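Local structure of alginate lyase A1-II' (Sphingomonas sp. A1, 2CWS) at residues S63-S68 with G203-D208; M91-K96 with Y162-R167; K105-Q110 with K126-D131; D131-M136 with H150-G155. The protein probably depolymerises alginate by lyase chemistry, as a member of polysaccharide lyase family 7 with a concanavalin-like beta-sandwich. All coordinates share one frame; numbering follows the deposited sequence. Where two conformers were deposited one is given.

Contact 1 (S63-S68 with G203-D208); sequences SSYPRS and GNYVQD. With SO4 (sulfate ion), chain B.
Tyr205 OH is gripped twice: Ser63 OG donates to it over 2.7 Å, and it donates to O3 of a sulfate ion, probably from the crystallisation liquor, also at 2.7 Å. Both partners meet the ring near its plane. The contact lies in the concave sheet of the jelly-roll beta-sandwich, where the strand beginning at Arg67 pairs antiparallel with 204-206. The guanidinium of Arg67 lies flat on one face of the Tyr205 ring, planes 18° apart and centres separated by 3.8 Å, a cation-pi stack. The bend of Arg67 at chi3 (75°) brings NH1 to sulfate O1 and NH2 to O4; Glu69 forms a salt bridge with NH1, and His112 also binds the ion. A leucine in place of Tyr205 would probably leave Ser63 OG and sulfate O3 without their shared hydroxyl and the guanidinium without its aromatic platform. Gln207 NE2 sits over the opposite ring face while donating to Tyr205 O at 3.0 Å, from above the carbonyl plane.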
loop_
_atom_site.group_PDB
_atom_site.type_symbol
_atom_site.label_atom_id
_atom_site.label_comp_id
_atom_site.label_asym_id
_atom_site.label_seq_id
_atom_site.Cartn_x
_atom_site.Cartn_y
_atom_site.Cartn_z
ATOM N N SER A 63 -9.769 7.009 8.344
ATOM C CA SER A 63 -10.143 6.762 6.975
ATOM C C SER A 63 -11.641 6.506 6.796
ATOM O O SER A 63 -12.263 6.056 7.749
ATOM C CB SER A 63 -9.293 5.562 6.486
ATOM O OG SER A 63 -9.806 5.067 5.223
ATOM N N SER A 64 -12.396 6.624 5.681
ATOM C CA SER A 64 -13.767 6.146 5.530
ATOM C C SER A 64 -13.844 4.866 4.695
ATOM O O SER A 64 -14.962 4.345 4.405
ATOM C CB SER A 64 -14.632 7.142 4.757
ATOM O OG SER A 64 -14.200 7.289 3.445
ATOM N N TYR A 65 -12.590 4.456 4.284
ATOM C CA TYR A 65 -12.659 3.297 3.389
ATOM C C TYR A 65 -12.041 2.068 4.042
ATOM O O TYR A 65 -11.056 2.174 4.795
ATOM C CB TYR A 65 -11.921 3.564 2.084
ATOM C CG TYR A 65 -12.506 4.653 1.224
ATOM C CD1 TYR A 65 -11.844 5.879 1.070
ATOM C CD2 TYR A 65 -13.712 4.516 0.570
ATOM C CE1 TYR A 65 -12.368 6.903 0.291
ATOM C CE2 TYR A 65 -14.247 5.500 -0.253
ATOM C CZ TYR A 65 -13.559 6.716 -0.386
ATOM O OH TYR A 65 -14.059 7.706 -1.173
ATOM N N PRO A 66 -12.578 0.883 3.762
ATOM C CA PRO A 66 -12.058 -0.348 4.389
ATOM C C PRO A 66 -10.849 -0.907 3.620
ATOM O O PRO A 66 -10.629 -0.595 2.423
ATOM C CB PRO A 66 -13.266 -1.304 4.259
ATOM C CG PRO A 66 -13.899 -0.861 2.940
ATOM C CD PRO A 66 -13.736 0.637 2.906
ATOM N N ARG A 67 -10.077 -1.742 4.302
ATOM C CA ARG A 67 -8.869 -2.305 3.687
ATOM C C ARG A 67 -8.590 -3.701 4.234
ATOM O O ARG A 67 -8.886 -4.025 5.384
ATOM C CB ARG A 67 -7.645 -1.419 3.939
ATOM C CG ARG A 67 -7.099 -1.523 5.373
ATOM C CD ARG A 67 -6.146 -0.388 5.643
ATOM N NE ARG A 67 -6.804 0.912 5.861
ATOM C CZ ARG A 67 -6.406 2.094 5.455
ATOM N NH1 ARG A 67 -5.381 2.241 4.599
ATOM N NH2 ARG A 67 -7.086 3.160 5.892
ATOM N N SER A 68 -7.906 -4.459 3.377
ATOM C CA SER A 68 -7.110 -5.632 3.807
ATOM C C SER A 68 -5.717 -5.303 3.257
ATOM O O SER A 68 -5.532 -5.380 2.045
ATOM C CB SER A 68 -7.680 -6.917 3.221
ATOM O OG SER A 68 -6.851 -7.991 3.629
ATOM N N GLY A 203 -1.571 -3.948 -0.606
ATOM C CA GLY A 203 -2.696 -4.854 -0.410
ATOM C C GLY A 203 -3.918 -4.344 -1.147
ATOM O O GLY A 203 -3.841 -4.158 -2.385
ATOM N N ASN A 204 -5.019 -4.126 -0.411
ATOM C CA ASN A 204 -6.318 -3.856 -1.063
ATOM C C ASN A 204 -7.043 -2.852 -0.184
ATOM O O ASN A 204 -7.706 -3.203 0.785
ATOM C CB ASN A 204 -7.086 -5.156 -1.179
ATOM C CG ASN A 204 -8.455 -5.036 -1.786
ATOM O OD1 ASN A 204 -9.192 -6.097 -1.768
ATOM N ND2 ASN A 204 -8.849 -3.907 -2.239
ATOM N N TYR A 205 -6.973 -1.562 -0.564
ATOM C CA TYR A 205 -7.579 -0.476 0.189
ATOM C C TYR A 205 -8.728 0.007 -0.712
ATOM O O TYR A 205 -8.502 0.635 -1.753
ATOM C CB TYR A 205 -6.528 0.573 0.456
ATOM C CG TYR A 205 -6.995 1.835 1.180
ATOM C CD1 TYR A 205 -8.065 1.848 2.060
ATOM C CD2 TYR A 205 -6.263 2.996 0.978
ATOM C CE1 TYR A 205 -8.410 3.016 2.725
ATOM C CE2 TYR A 205 -6.593 4.172 1.628
ATOM C CZ TYR A 205 -7.698 4.178 2.476
ATOM O OH TYR A 205 -8.046 5.312 3.165
ATOM N N VAL A 206 -9.943 -0.344 -0.339
ATOM C CA VAL A 206 -11.064 -0.281 -1.285
ATOM C C VAL A 206 -11.695 1.105 -1.318
ATOM O O VAL A 206 -12.220 1.549 -0.309
ATOM C CB VAL A 206 -12.130 -1.310 -0.846
ATOM C CG1 VAL A 206 -13.261 -1.362 -1.887
ATOM C CG2 VAL A 206 -11.522 -2.709 -0.649
ATOM N N GLN A 207 -11.642 1.760 -2.501
ATOM C CA GLN A 207 -12.171 3.133 -2.568
ATOM C C GLN A 207 -13.648 3.132 -2.934
ATOM O O GLN A 207 -14.108 3.671 -3.922
ATOM C CB GLN A 207 -11.347 4.017 -3.548
ATOM C CG GLN A 207 -9.833 3.935 -3.227
ATOM C CD GLN A 207 -9.509 4.448 -1.862
ATOM O OE1 GLN A 207 -9.643 5.630 -1.517
ATOM N NE2 GLN A 207 -9.053 3.527 -0.975
ATOM N N ASP A 208 -14.399 2.469 -2.071
ATOM C CA ASP A 208 -15.871 2.358 -2.136
ATOM C C ASP A 208 -16.295 1.944 -0.741
ATOM O O ASP A 208 -15.836 0.924 -0.249
ATOM C CB ASP A 208 -16.287 1.329 -3.164
ATOM C CG ASP A 208 -17.772 1.208 -3.423
ATOM O OD1 ASP A 208 -18.148 0.857 -4.583
ATOM O OD2 ASP A 208 -18.540 1.482 -2.483
HETATM S S SO4 B . -5.146 6.229 4.703
HETATM O O1 SO4 B . -4.253 4.977 4.344
HETATM O O2 SO4 B . -4.369 7.302 5.285
HETATM O O3 SO4 B . -5.758 6.742 3.535
HETATM O O4 SO4 B . -6.161 5.828 5.671
#

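Contact 2 (M91-K96 with Y162-R167); sequences MKLSGK and YNMEIR
Leu93 and Met164 lie side by side at the apolar centre of this antiparallel pair, with Leu93 CD1 3.6 Å from Met164 CB. Leu93 CG sits between its own backbone N and carbonyl carbon (chi1 60°), which brings the branch alongside the methionine. Further along the same face Met91 and Ile166 lie side by side, pointing the same way, with Met91 CE 3.9 Å from Ile166 CD1. At the other end the Tyr162 ring folds back over the glycine: Gly95 O lies over the ring centre, 3.4 Å above its plane, and Tyr162 OH goes on to bond Thr97. This face of the seven-stranded sheet packs on strand 106-114 of the other sheet, so its residues form part of the core between the two layers of the sandwich.

Between the strands, three hydrogen-bonded pairs bind the backbones; Met164 N to Leu93 O measures 2.8 Å.

The reverse face is polar. Lys92 crosses Glu165 obliquely, CG to CG at 4.0 Å in the lysine conformer described, and Ser94 OG, likewise in one of two conformers, bonds Ser222 on the adjoining strand. The chemistry thus divides by face: aliphatic and aromatic groups supply cohesion inside, regular backbone bonds hold the register, and charged and polar side chains are kept to the outside.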
loop_
_atom_site.group_PDB
_atom_site.type_symbol
_atom_site.label_atom_id
_atom_site.label_comp_id
_atom_site.label_asym_id
_atom_site.label_seq_id
_atom_site.Cartn_x
_atom_site.Cartn_y
_atom_site.Cartn_z
ATOM N N MET A 91 10.264 -0.428 -2.587
ATOM C CA MET A 91 9.360 -1.587 -2.580
ATOM C C MET A 91 9.161 -2.055 -4.002
ATOM O O MET A 91 8.908 -1.240 -4.902
ATOM C CB MET A 91 8.029 -1.156 -1.943
ATOM C CG MET A 91 6.998 -2.296 -2.040
ATOM S SD MET A 91 5.509 -1.986 -1.049
ATOM C CE MET A 91 4.859 -0.544 -1.967
ATOM N N LYS A 92 9.258 -3.344 -4.192
ATOM C CA LYS A 92 8.952 -3.980 -5.459
ATOM C C LYS A 92 7.857 -5.008 -5.227
ATOM O O LYS A 92 7.860 -5.710 -4.220
ATOM C CB LYS A 92 10.147 -4.723 -6.080
ATOM C CG LYS A 92 11.316 -3.802 -6.325
ATOM C CD LYS A 92 12.440 -4.656 -6.941
ATOM C CE LYS A 92 11.807 -5.499 -8.041
ATOM N NZ LYS A 92 12.763 -6.360 -8.766
ATOM N N LEU A 93 6.909 -5.088 -6.153
ATOM C CA LEU A 93 5.898 -6.129 -6.034
ATOM C C LEU A 93 5.465 -6.523 -7.433
ATOM O O LEU A 93 5.594 -5.771 -8.415
ATOM C CB LEU A 93 4.718 -5.689 -5.138
ATOM C CG LEU A 93 3.929 -4.437 -5.592
ATOM C CD1 LEU A 93 2.861 -4.739 -6.651
ATOM C CD2 LEU A 93 3.210 -3.880 -4.359
ATOM N N SER A 94 4.855 -7.700 -7.511
ATOM C CA SER A 94 4.145 -8.110 -8.714
ATOM C C SER A 94 2.767 -8.587 -8.273
ATOM O O SER A 94 2.665 -9.239 -7.224
ATOM C CB SER A 94 4.860 -9.142 -9.591
ATOM O OG SER A 94 4.908 -10.359 -8.900
ATOM N N GLY A 95 1.753 -8.226 -9.005
ATOM C CA GLY A 95 0.400 -8.538 -8.543
ATOM C C GLY A 95 -0.622 -8.263 -9.589
ATOM O O GLY A 95 -0.303 -7.959 -10.760
ATOM N N LYS A 96 -1.884 -8.344 -9.208
ATOM C CA LYS A 96 -2.992 -8.041 -10.088
ATOM C C LYS A 96 -4.213 -7.691 -9.233
ATOM O O LYS A 96 -4.289 -8.069 -8.076
ATOM C CB LYS A 96 -3.396 -9.188 -11.044
ATOM C CG LYS A 96 -3.762 -10.491 -10.315
ATOM C CD LYS A 96 -4.462 -11.501 -11.202
ATOM C CE LYS A 96 -3.472 -12.020 -12.204
ATOM N NZ LYS A 96 -4.180 -12.883 -13.238
ATOM N N TYR A 162 0.846 -6.756 -13.020
ATOM C CA TYR A 162 1.732 -5.578 -13.030
ATOM C C TYR A 162 2.949 -5.851 -12.150
ATOM O O TYR A 162 2.869 -6.506 -11.109
ATOM C CB TYR A 162 1.025 -4.304 -12.565
ATOM C CG TYR A 162 -0.001 -4.461 -11.438
ATOM C CD1 TYR A 162 -1.345 -4.454 -11.723
ATOM C CD2 TYR A 162 0.393 -4.582 -10.112
ATOM C CE1 TYR A 162 -2.310 -4.576 -10.717
ATOM C CE2 TYR A 162 -0.531 -4.729 -9.087
ATOM C CZ TYR A 162 -1.886 -4.720 -9.400
ATOM O OH TYR A 162 -2.879 -4.877 -8.442
ATOM N N ASN A 163 4.060 -5.302 -12.605
ATOM C CA ASN A 163 5.295 -5.225 -11.855
ATOM C C ASN A 163 5.572 -3.809 -11.382
ATOM O O ASN A 163 5.955 -2.958 -12.185
ATOM C CB ASN A 163 6.481 -5.643 -12.712
ATOM C CG ASN A 163 6.405 -7.113 -13.050
ATOM O OD1 ASN A 163 6.418 -7.941 -12.155
ATOM N ND2 ASN A 163 6.289 -7.462 -14.329
ATOM N N MET A 164 5.369 -3.550 -10.123
ATOM C CA MET A 164 5.377 -2.208 -9.572
ATOM C C MET A 164 6.654 -1.976 -8.778
ATOM O O MET A 164 7.155 -2.899 -8.136
ATOM C CB MET A 164 4.163 -2.055 -8.648
ATOM C CG MET A 164 4.039 -0.680 -8.038
ATOM S SD MET A 164 2.664 -0.587 -6.866
ATOM C CE MET A 164 1.271 -0.859 -7.974
ATOM N N GLU A 165 7.142 -0.728 -8.819
ATOM C CA GLU A 165 8.227 -0.361 -7.909
ATOM C C GLU A 165 7.917 1.049 -7.434
ATOM O O GLU A 165 7.471 1.895 -8.194
ATOM C CB GLU A 165 9.568 -0.423 -8.637
ATOM C CG GLU A 165 10.762 -0.091 -7.745
ATOM C CD GLU A 165 12.055 -0.331 -8.485
ATOM O OE1 GLU A 165 13.005 0.419 -8.243
ATOM O OE2 GLU A 165 12.115 -1.259 -9.350
ATOM N N ILE A 166 8.177 1.264 -6.150
ATOM C CA ILE A 166 8.041 2.610 -5.577
ATOM C C ILE A 166 9.315 2.868 -4.777
ATOM O O ILE A 166 9.622 2.073 -3.877
ATOM C CB ILE A 166 6.813 2.807 -4.680
ATOM C CG1 ILE A 166 5.553 2.294 -5.382
ATOM C CG2 ILE A 166 6.706 4.255 -4.289
ATOM C CD1 ILE A 166 4.294 2.418 -4.490
ATOM N N ARG A 167 10.051 3.899 -5.147
ATOM C CA ARG A 167 11.356 4.202 -4.512
ATOM C C ARG A 167 11.385 5.625 -4.066
ATOM O O ARG A 167 10.997 6.516 -4.817
ATOM C CB ARG A 167 12.502 3.934 -5.537
ATOM C CG ARG A 167 13.857 4.412 -5.039
ATOM C CD ARG A 167 14.958 3.923 -5.982
ATOM N NE ARG A 167 14.926 4.451 -7.355
ATOM C CZ ARG A 167 15.651 5.473 -7.797
ATOM N NH1 ARG A 167 16.443 6.191 -6.991
ATOM N NH2 ARG A 167 15.566 5.817 -9.078
#

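Contact 3 (K105-Q110 with K126-D131); sequences KIIVAQ and KAVFQD. With SO4 (sulfate ion), chain B.
This is the pairing of two antiparallel strands of a beta hairpin, 106-114 with 120-130, in the sheet that carries the sulfate site. Phe129 N reaches Ile106 O at 2.8 Å, and Val108 N reaches Ala127 O at 2.9 Å. Around Val108 the regular alternation breaks: Ala127 accepts from Val108 but donates to Ala109 O, consistent with a classic beta bulge. On the inward face small groups meet, Ala109 CB and Ala127 CB standing 4.0 Å apart with Met164 packing on both. Ile106 CG1 lies alongside Phe129 CB there. On the other face Ile107 crosses Val128, CG1 3.9 Å from Val128 CG2, and the Lys105 chain passes obliquely over the valine with CG 3.5 Å from Val128 CG1. The extended chain of Gln110 ends in NE2, which bonds Glu69 and, weakly at 3.4 Å, sulfate O1. Backbone hydrogen bonds and apolar side-chain contacts together hold the hairpin, while the amide of Gln110 adds a neutral donor beside the bound anion.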
loop_
_atom_site.group_PDB
_atom_site.type_symbol
_atom_site.label_atom_id
_atom_site.label_comp_id
_atom_site.label_asym_id
_atom_site.label_seq_id
_atom_site.Cartn_x
_atom_site.Cartn_y
_atom_site.Cartn_z
ATOM N N LYS A 105 -12.591 1.442 -8.179
ATOM C CA LYS A 105 -11.296 2.010 -7.743
ATOM C C LYS A 105 -10.856 1.362 -6.437
ATOM O O LYS A 105 -11.605 1.308 -5.467
ATOM C CB LYS A 105 -11.428 3.517 -7.575
ATOM C CG LYS A 105 -10.131 4.198 -7.175
ATOM C CD LYS A 105 -10.277 5.646 -6.810
ATOM C CE LYS A 105 -10.687 6.494 -8.002
ATOM N NZ LYS A 105 -10.824 7.963 -7.642
ATOM N N ILE A 106 -9.569 0.917 -6.419
ATOM C CA ILE A 106 -8.921 0.505 -5.178
ATOM C C ILE A 106 -7.495 1.045 -5.212
ATOM O O ILE A 106 -6.990 1.461 -6.235
ATOM C CB ILE A 106 -8.895 -1.025 -4.951
ATOM C CG1 ILE A 106 -7.981 -1.745 -5.964
ATOM C CG2 ILE A 106 -10.297 -1.583 -4.956
ATOM C CD1 ILE A 106 -7.807 -3.244 -5.630
ATOM N N ILE A 107 -6.878 1.069 -4.014
ATOM C CA ILE A 107 -5.461 1.415 -3.854
ATOM C C ILE A 107 -4.738 0.123 -3.512
ATOM O O ILE A 107 -5.127 -0.594 -2.575
ATOM C CB ILE A 107 -5.275 2.531 -2.806
ATOM C CG1 ILE A 107 -5.751 3.849 -3.381
ATOM C CG2 ILE A 107 -3.820 2.591 -2.313
ATOM C CD1 ILE A 107 -5.854 4.981 -2.369
ATOM N N VAL A 108 -3.649 -0.166 -4.247
ATOM C CA VAL A 108 -2.938 -1.441 -4.120
ATOM C C VAL A 108 -1.558 -1.292 -3.515
ATOM O O VAL A 108 -0.945 -2.319 -3.182
ATOM C CB VAL A 108 -2.871 -2.214 -5.467
ATOM C CG1 VAL A 108 -4.266 -2.620 -5.917
ATOM C CG2 VAL A 108 -2.147 -1.373 -6.517
ATOM N N ALA A 109 -1.056 -0.083 -3.328
ATOM C CA ALA A 109 0.205 0.135 -2.654
ATOM C C ALA A 109 0.282 1.580 -2.224
ATOM O O ALA A 109 -0.388 2.455 -2.806
ATOM C CB ALA A 109 1.393 -0.203 -3.572
ATOM N N GLN A 110 1.093 1.836 -1.207
ATOM C CA GLN A 110 1.294 3.220 -0.732
ATOM C C GLN A 110 2.708 3.391 -0.212
ATOM O O GLN A 110 3.377 2.446 0.217
ATOM C CB GLN A 110 0.348 3.624 0.441
ATOM C CG GLN A 110 -1.102 3.260 0.210
ATOM C CD GLN A 110 -1.984 3.923 1.236
ATOM O OE1 GLN A 110 -1.894 5.152 1.431
ATOM N NE2 GLN A 110 -2.843 3.140 1.870
ATOM N N LYS A 126 0.152 7.000 -3.480
ATOM C CA LYS A 126 -0.974 6.078 -3.556
ATOM C C LYS A 126 -1.057 5.480 -4.934
ATOM O O LYS A 126 -1.165 6.222 -5.929
ATOM C CB LYS A 126 -2.312 6.793 -3.254
ATOM C CG LYS A 126 -2.289 7.496 -1.884
ATOM C CD LYS A 126 -3.409 8.559 -1.755
ATOM C CE LYS A 126 -3.012 9.814 -2.587
ATOM N NZ LYS A 126 -4.085 10.852 -2.437
ATOM N N ALA A 127 -0.986 4.150 -5.036
ATOM C CA ALA A 127 -1.078 3.457 -6.327
ATOM C C ALA A 127 -2.534 3.105 -6.540
ATOM O O ALA A 127 -3.044 2.148 -5.948
ATOM C CB ALA A 127 -0.145 2.252 -6.325
ATOM N N VAL A 128 -3.218 3.916 -7.355
ATOM C CA VAL A 128 -4.662 3.815 -7.556
ATOM C C VAL A 128 -4.975 3.022 -8.804
ATOM O O VAL A 128 -4.654 3.460 -9.923
ATOM C CB VAL A 128 -5.272 5.221 -7.677
ATOM C CG1 VAL A 128 -6.788 5.109 -7.844
ATOM C CG2 VAL A 128 -4.906 6.097 -6.466
ATOM N N PHE A 129 -5.579 1.844 -8.612
ATOM C CA PHE A 129 -5.922 0.951 -9.712
ATOM C C PHE A 129 -7.347 1.197 -10.150
ATOM O O PHE A 129 -8.280 1.174 -9.350
ATOM C CB PHE A 129 -5.744 -0.519 -9.270
ATOM C CG PHE A 129 -6.144 -1.477 -10.386
ATOM C CD1 PHE A 129 -7.444 -1.897 -10.599
ATOM C CD2 PHE A 129 -5.157 -1.938 -11.237
ATOM C CE1 PHE A 129 -7.763 -2.676 -11.665
ATOM C CE2 PHE A 129 -5.480 -2.743 -12.312
ATOM C CZ PHE A 129 -6.822 -3.102 -12.542
ATOM N N GLN A 130 -7.490 1.317 -11.492
ATOM C CA GLN A 130 -8.777 1.206 -12.213
ATOM C C GLN A 130 -8.574 0.237 -13.364
ATOM O O GLN A 130 -7.444 -0.008 -13.803
ATOM C CB GLN A 130 -9.320 2.535 -12.671
ATOM C CG GLN A 130 -9.349 3.406 -11.392
ATOM C CD GLN A 130 -10.245 4.560 -11.631
ATOM O OE1 GLN A 130 -9.769 5.590 -12.169
ATOM N NE2 GLN A 130 -11.517 4.465 -11.262
ATOM N N ASP A 131 -9.703 -0.320 -13.858
ATOM C CA ASP A 131 -9.609 -1.277 -14.970
ATOM C C ASP A 131 -9.288 -0.576 -16.283
ATOM O O ASP A 131 -10.166 -0.149 -17.024
ATOM C CB ASP A 131 -10.927 -2.026 -15.032
ATOM C CG ASP A 131 -11.002 -3.066 -16.138
ATOM O OD1 ASP A 131 -9.971 -3.359 -16.749
ATOM O OD2 ASP A 131 -12.118 -3.593 -16.321
HETATM S S SO4 B . -5.146 6.229 4.703
HETATM O O1 SO4 B . -4.253 4.977 4.344
HETATM O O2 SO4 B . -4.369 7.302 5.285
HETATM O O3 SO4 B . -5.758 6.742 3.535
HETATM O O4 SO4 B . -6.161 5.828 5.671
#

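Contact 4 (D131-M136 with H150-G155); sequences DGQLDM and HNYFTG
Asp135 and His150 make the closest polar grip of this hairpin: His150 ND1 donates to Asp135 OD2 over 2.7 Å, in the plane of the imidazole and on the syn lone pair of the carboxylate, with an almost straight 173° angle. The other oxygen, Asp135 OD1, takes the backbone N of Asn151 at 2.9 Å, so both ends of the carboxylate are held. Its CG lies anti to the backbone N (chi1 -179°), which sets the group beside Tyr152, whose CE2 comes to 3.2 Å from OD2. Were Asp135 a leucine, His150 ND1 and Asn151 N would probably lose their acceptor and the imidazole would be freer to turn.

Firmly bonded as it is, the carboxylate belongs to the wetter face, where Tyr152 and Thr154 are exposed. There the Gln133 amide crosses the Tyr152 ring at 28° between planes, with CD 3.3 Å from Tyr152 CD2, and a water links Gln133 OE1 to Thr154 OG1. A second water bonds Tyr152 OH and only weakly Asp135 OD2.

The opposite face is buried and apolar, Leu134 CD2 lying 4.2 Å from Phe153 CD1. Beside it Asn151 ND2 reaches Met136 O at 2.9 Å, nearly straight out from the carbonyl.

Inward, Leu134 and Met136 rest on Met164 of strand 162-169, Leu134 and Phe153 touch Met177 of strand 172-177, and Arg182 of strand 180-185 makes a cation-pi contact with Phe153.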
loop_
_atom_site.group_PDB
_atom_site.type_symbol
_atom_site.label_atom_id
_atom_site.label_comp_id
_atom_site.label_asym_id
_atom_site.label_seq_id
_atom_site.Cartn_x
_atom_site.Cartn_y
_atom_site.Cartn_z
ATOM N N ASP A 131 -9.703 -0.320 -13.858
ATOM C CA ASP A 131 -9.609 -1.277 -14.970
ATOM C C ASP A 131 -9.288 -0.576 -16.283
ATOM O O ASP A 131 -10.166 -0.149 -17.024
ATOM C CB ASP A 131 -10.927 -2.026 -15.032
ATOM C CG ASP A 131 -11.002 -3.066 -16.138
ATOM O OD1 ASP A 131 -9.971 -3.359 -16.749
ATOM O OD2 ASP A 131 -12.118 -3.593 -16.321
ATOM N N GLY A 132 -8.006 -0.450 -16.555
ATOM C CA GLY A 132 -7.500 0.210 -17.749
ATOM C C GLY A 132 -6.441 1.290 -17.462
ATOM O O GLY A 132 -5.807 1.742 -18.432
ATOM N N GLN A 133 -6.249 1.669 -16.185
ATOM C CA GLN A 133 -5.219 2.674 -15.912
ATOM C C GLN A 133 -4.857 2.563 -14.419
ATOM O O GLN A 133 -5.731 2.392 -13.564
ATOM C CB GLN A 133 -5.808 4.043 -16.215
ATOM C CG GLN A 133 -5.229 5.144 -15.417
ATOM C CD GLN A 133 -5.809 6.496 -15.702
ATOM O OE1 GLN A 133 -5.528 7.075 -16.752
ATOM N NE2 GLN A 133 -6.633 6.996 -14.763
ATOM N N LEU A 134 -3.556 2.691 -14.154
ATOM C CA LEU A 134 -3.136 2.902 -12.764
ATOM C C LEU A 134 -2.589 4.309 -12.654
ATOM O O LEU A 134 -1.907 4.817 -13.569
ATOM C CB LEU A 134 -2.100 1.855 -12.356
ATOM C CG LEU A 134 -1.833 1.914 -10.814
ATOM C CD1 LEU A 134 -1.820 0.532 -10.206
ATOM C CD2 LEU A 134 -0.530 2.682 -10.619
ATOM N N ASP A 135 -2.899 4.989 -11.568
ATOM C CA ASP A 135 -2.457 6.346 -11.293
ATOM C C ASP A 135 -1.598 6.306 -10.029
ATOM O O ASP A 135 -2.125 6.036 -8.946
ATOM C CB ASP A 135 -3.677 7.229 -11.095
ATOM C CG ASP A 135 -3.367 8.684 -10.820
ATOM O OD1 ASP A 135 -2.207 9.124 -10.853
ATOM O OD2 ASP A 135 -4.401 9.385 -10.548
ATOM N N MET A 136 -0.298 6.533 -10.181
ATOM C CA MET A 136 0.573 6.692 -9.009
ATOM C C MET A 136 0.502 8.133 -8.572
ATOM O O MET A 136 1.156 9.009 -9.148
ATOM C CB MET A 136 2.047 6.522 -9.449
ATOM C CG MET A 136 2.350 5.044 -9.571
ATOM S SD MET A 136 2.443 4.191 -7.989
ATOM C CE MET A 136 3.711 3.015 -8.433
ATOM N N HIS A 150 -0.523 13.545 -10.405
ATOM C CA HIS A 150 -0.964 12.274 -10.963
ATOM C C HIS A 150 0.075 11.756 -11.928
ATOM O O HIS A 150 0.782 12.526 -12.595
ATOM C CB HIS A 150 -2.319 12.472 -11.678
ATOM C CG HIS A 150 -3.375 12.899 -10.697
ATOM N ND1 HIS A 150 -4.202 12.003 -10.101
ATOM C CD2 HIS A 150 -3.700 14.096 -10.137
ATOM C CE1 HIS A 150 -5.006 12.610 -9.238
ATOM N NE2 HIS A 150 -4.726 13.903 -9.273
ATOM N N ASN A 151 0.169 10.425 -12.019
ATOM C CA ASN A 151 1.118 9.769 -12.940
ATOM C C ASN A 151 0.392 8.566 -13.530
ATOM O O ASN A 151 0.221 7.530 -12.836
ATOM C CB ASN A 151 2.394 9.324 -12.219
ATOM C CG ASN A 151 3.159 10.528 -11.662
ATOM O OD1 ASN A 151 3.917 11.195 -12.406
ATOM N ND2 ASN A 151 2.949 10.864 -10.385
ATOM N N TYR A 152 -0.050 8.702 -14.759
ATOM C CA TYR A 152 -0.966 7.721 -15.351
ATOM C C TYR A 152 -0.225 6.677 -16.197
ATOM O O TYR A 152 0.629 7.061 -17.036
ATOM C CB TYR A 152 -1.988 8.416 -16.273
ATOM C CG TYR A 152 -2.873 9.375 -15.468
ATOM C CD1 TYR A 152 -2.797 10.741 -15.609
ATOM C CD2 TYR A 152 -3.781 8.846 -14.539
ATOM C CE1 TYR A 152 -3.671 11.583 -14.826
ATOM C CE2 TYR A 152 -4.633 9.634 -13.762
ATOM C CZ TYR A 152 -4.546 10.991 -13.929
ATOM O OH TYR A 152 -5.337 11.854 -13.171
ATOM N N PHE A 153 -0.590 5.424 -15.962
ATOM C CA PHE A 153 -0.069 4.286 -16.714
ATOM C C PHE A 153 -1.260 3.687 -17.448
ATOM O O PHE A 153 -2.147 3.067 -16.837
ATOM C CB PHE A 153 0.586 3.265 -15.758
ATOM C CG PHE A 153 1.767 3.867 -15.029
ATOM C CD1 PHE A 153 1.561 4.550 -13.804
ATOM C CD2 PHE A 153 3.024 3.790 -15.569
ATOM C CE1 PHE A 153 2.683 5.127 -13.183
ATOM C CE2 PHE A 153 4.130 4.322 -14.924
ATOM C CZ PHE A 153 3.950 4.979 -13.739
ATOM N N THR A 154 -1.247 3.861 -18.752
ATOM C CA THR A 154 -2.323 3.446 -19.627
ATOM C C THR A 154 -2.217 1.975 -20.004
ATOM O O THR A 154 -1.151 1.501 -20.430
ATOM C CB THR A 154 -2.272 4.301 -20.903
ATOM O OG1 THR A 154 -2.454 5.658 -20.516
ATOM C CG2 THR A 154 -3.353 3.905 -21.875
ATOM N N GLY A 155 -3.354 1.242 -19.875
ATOM C CA GLY A 155 -3.522 -0.110 -20.429
ATOM C C GLY A 155 -3.556 -1.195 -19.358
ATOM O O GLY A 155 -3.766 -2.370 -19.694
HETATM O O HOH W 1 -4.639 6.376 -19.138
HETATM O O HOH W 2 -7.238 11.110 -11.477
#

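In the fold
From the N terminus, the strand starting in 63-68 waits until 203-208 for its partner, so contact 1 closes a long loop that encloses the other three. Strand 88-99 follows and pairs with 162-169 in contact 2, within that loop but in the second sheet. Inside contact 2's own span the chain returns to the first sheet and forms two successive hairpins: contact 3, then contact 4, in series and sharing Asp131. Strand 106-114 joins contacts 1 and 3 through Tyr205 O and Ile107 N, and Val128 O with Asp135 N joins contacts 3 and 4. Met164 of contact 2 packs on contacts 3 and 4, tying the two sheets together.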